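Long-range contact in FOKI restriction endonuclease (Planomicrobium okeanokoites, PDB 2FOK), which recognises a specific DNA sequence and cleaves the double strand a short distance outside it, as a type IIS restriction endonuclease dependent on metal ions: residues Leu111-Ile120 with Phe129-Tyr138. Sequence-based numbering, arbitrary orientation.
Sequences LRWAHALGFI and FVITDVGLAY
The hydroxyl of T132 works in two directions: OG1 donates to G118 O at 2.7 Å, in the carbonyl plane and on a lone pair, and accepts a weak bond from G135 N as the N-cap of helix 133-140. One side chain thus ties the start of that helix to the Schellman turn that ends helix 104-116, the two being joined by the hairpin of strands 120-123 and 128-131. This helix-then-hairpin order fits a winged-helix subdomain of the HTH class in the FokI recognition domain. Next to the hydroxyl, T132 N donates a hydrogen bond to F119 O at 3.1 Å, from above the carbonyl plane, while G135 comes so near this oxygen that a CB there would clash. Y138 lays its ring over one face of F119 in an offset stack, centroids 4.3 Å apart and planes at 16°, placed there by a chi1 of 179° that sets CG trans to its backbone N; L117 O lies over the opposite face. Replacing F119 with an alanine would probably leave the Y138 ring without its stacking mate and open a gap facing L152 and A155 of helix 146-157. On the hairpin side, I120 CD1 packs against F129 CD2 at 3.8 Å, and L111 sets both its methyls on one side of the F129 ring, CD1 over the face and CD2 3.5 Å from CZ.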
# COMPACT_ATOMS: atom_id res chain seq x y z
N LEU A 111 8.73 -9.91 14.14
CA LEU A 111 9.07 -11.17 13.48
C LEU A 111 9.30 -10.88 12.00
O LEU A 111 10.29 -11.33 11.40
CB LEU A 111 7.92 -12.18 13.66
CG LEU A 111 8.06 -13.57 13.02
CD1 LEU A 111 7.85 -14.64 14.07
CD2 LEU A 111 7.06 -13.74 11.90
N ARG A 112 8.38 -10.11 11.42
CA ARG A 112 8.44 -9.73 10.01
C ARG A 112 9.69 -8.91 9.73
O ARG A 112 10.29 -9.03 8.66
CB ARG A 112 7.17 -8.94 9.64
CG ARG A 112 5.93 -9.82 9.48
CD ARG A 112 4.64 -9.03 9.36
NE ARG A 112 4.50 -8.41 8.04
CZ ARG A 112 3.36 -8.31 7.36
NH1 ARG A 112 2.22 -8.77 7.86
NH2 ARG A 112 3.36 -7.73 6.17
N TRP A 113 10.08 -8.09 10.70
CA TRP A 113 11.26 -7.25 10.59
C TRP A 113 12.56 -8.09 10.62
O TRP A 113 13.41 -7.97 9.76
CB TRP A 113 11.23 -6.22 11.72
CG TRP A 113 12.21 -5.09 11.63
CD1 TRP A 113 13.04 -4.79 10.59
CD2 TRP A 113 12.47 -4.12 12.65
NE1 TRP A 113 13.81 -3.69 10.90
CE2 TRP A 113 13.48 -3.25 12.16
CE3 TRP A 113 11.96 -3.89 13.94
CZ2 TRP A 113 13.98 -2.18 12.91
CZ3 TRP A 113 12.45 -2.82 14.69
CH2 TRP A 113 13.45 -1.98 14.17
N ALA A 114 12.69 -8.96 11.62
CA ALA A 114 13.88 -9.82 11.73
C ALA A 114 14.05 -10.66 10.48
O ALA A 114 15.15 -10.80 9.95
CB ALA A 114 13.75 -10.72 12.94
N HIS A 115 12.94 -11.20 10.00
CA HIS A 115 12.94 -12.03 8.82
C HIS A 115 13.29 -11.23 7.56
O HIS A 115 14.06 -11.70 6.72
CB HIS A 115 11.56 -12.68 8.67
CG HIS A 115 11.37 -13.39 7.37
ND1 HIS A 115 10.92 -12.75 6.23
CD2 HIS A 115 11.62 -14.67 7.01
CE1 HIS A 115 10.89 -13.61 5.23
NE2 HIS A 115 11.31 -14.78 5.67
N ALA A 116 12.76 -10.01 7.44
CA ALA A 116 13.02 -9.16 6.28
C ALA A 116 14.51 -8.81 6.08
O ALA A 116 15.00 -8.78 4.95
CB ALA A 116 12.19 -7.89 6.36
N LEU A 117 15.23 -8.55 7.17
CA LEU A 117 16.64 -8.20 7.08
C LEU A 117 17.54 -9.44 7.06
O LEU A 117 18.76 -9.32 7.06
CB LEU A 117 17.05 -7.29 8.24
CG LEU A 117 16.45 -5.89 8.22
CD1 LEU A 117 16.94 -5.11 9.42
CD2 LEU A 117 16.82 -5.20 6.91
N GLY A 118 16.93 -10.61 7.06
CA GLY A 118 17.68 -11.85 6.99
C GLY A 118 18.36 -12.39 8.23
O GLY A 118 19.30 -13.19 8.10
N PHE A 119 17.90 -12.01 9.41
CA PHE A 119 18.52 -12.48 10.65
C PHE A 119 17.95 -13.83 11.09
O PHE A 119 18.53 -14.52 11.93
CB PHE A 119 18.36 -11.45 11.75
CG PHE A 119 19.10 -10.16 11.48
CD1 PHE A 119 20.40 -10.18 10.99
CD2 PHE A 119 18.49 -8.93 11.73
CE1 PHE A 119 21.08 -9.01 10.75
CE2 PHE A 119 19.17 -7.75 11.49
CZ PHE A 119 20.47 -7.78 11.00
N ILE A 120 16.79 -14.18 10.53
CA ILE A 120 16.15 -15.45 10.81
C ILE A 120 15.55 -15.90 9.47
O ILE A 120 15.23 -15.07 8.63
CB ILE A 120 15.03 -15.34 11.90
CG1 ILE A 120 13.82 -14.59 11.36
CG2 ILE A 120 15.59 -14.66 13.15
CD1 ILE A 120 12.76 -14.30 12.44
N PHE A 129 10.90 -20.95 12.19
CA PHE A 129 12.05 -20.10 11.92
C PHE A 129 13.28 -20.56 12.71
O PHE A 129 13.16 -21.22 13.76
CB PHE A 129 11.79 -18.64 12.33
CG PHE A 129 10.55 -18.02 11.72
CD1 PHE A 129 9.29 -18.43 12.12
CD2 PHE A 129 10.66 -16.98 10.81
CE1 PHE A 129 8.15 -17.82 11.63
CE2 PHE A 129 9.53 -16.35 10.31
CZ PHE A 129 8.27 -16.78 10.72
N VAL A 130 14.45 -20.19 12.20
CA VAL A 130 15.73 -20.45 12.86
C VAL A 130 16.60 -19.23 12.55
O VAL A 130 16.34 -18.49 11.62
CB VAL A 130 16.44 -21.72 12.32
CG1 VAL A 130 15.62 -22.97 12.65
CG2 VAL A 130 16.68 -21.60 10.82
N ILE A 131 17.62 -19.01 13.36
CA ILE A 131 18.52 -17.89 13.16
C ILE A 131 19.40 -18.22 11.96
O ILE A 131 19.47 -19.38 11.54
CB ILE A 131 19.39 -17.68 14.43
CG1 ILE A 131 19.97 -16.28 14.45
CG2 ILE A 131 20.49 -18.74 14.50
CD1 ILE A 131 20.64 -15.90 15.79
N THR A 132 20.05 -17.21 11.38
CA THR A 132 20.92 -17.44 10.23
C THR A 132 22.36 -17.11 10.58
O THR A 132 22.71 -16.86 11.73
CB THR A 132 20.54 -16.57 9.00
OG1 THR A 132 20.72 -15.19 9.32
CG2 THR A 132 19.11 -16.82 8.56
N ASP A 133 23.18 -17.11 9.54
CA ASP A 133 24.60 -16.80 9.63
C ASP A 133 24.81 -15.36 10.13
O ASP A 133 25.50 -15.12 11.12
CB ASP A 133 25.21 -16.96 8.25
CG ASP A 133 24.27 -16.50 7.14
OD1 ASP A 133 24.11 -15.27 6.95
OD2 ASP A 133 23.66 -17.37 6.47
N VAL A 134 24.21 -14.40 9.42
CA VAL A 134 24.36 -13.00 9.79
C VAL A 134 23.60 -12.63 11.05
O VAL A 134 23.90 -11.63 11.70
CB VAL A 134 23.92 -12.08 8.64
CG1 VAL A 134 24.99 -12.10 7.56
CG2 VAL A 134 22.59 -12.55 8.09
N GLY A 135 22.62 -13.45 11.41
CA GLY A 135 21.85 -13.20 12.62
C GLY A 135 22.66 -13.42 13.88
O GLY A 135 22.58 -12.64 14.84
N LEU A 136 23.46 -14.48 13.90
CA LEU A 136 24.29 -14.80 15.05
C LEU A 136 25.35 -13.71 15.24
O LEU A 136 25.64 -13.30 16.37
CB LEU A 136 24.94 -16.17 14.86
CG LEU A 136 23.97 -17.34 15.04
CD1 LEU A 136 24.37 -18.50 14.15
CD2 LEU A 136 23.96 -17.76 16.49
N ALA A 137 25.91 -13.24 14.13
CA ALA A 137 26.92 -12.19 14.16
C ALA A 137 26.28 -10.91 14.66
O ALA A 137 26.92 -10.09 15.33
CB ALA A 137 27.50 -11.97 12.76
N TYR A 138 25.02 -10.71 14.31
CA TYR A 138 24.29 -9.54 14.77
C TYR A 138 24.10 -9.71 16.28
O TYR A 138 24.26 -8.77 17.06
CB TYR A 138 22.93 -9.46 14.06
CG TYR A 138 22.07 -8.28 14.47
CD1 TYR A 138 22.62 -7.02 14.65
CD2 TYR A 138 20.70 -8.44 14.68
CE1 TYR A 138 21.83 -5.93 15.04
CE2 TYR A 138 19.90 -7.37 15.07
CZ TYR A 138 20.47 -6.12 15.25
OH TYR A 138 19.68 -5.05 15.64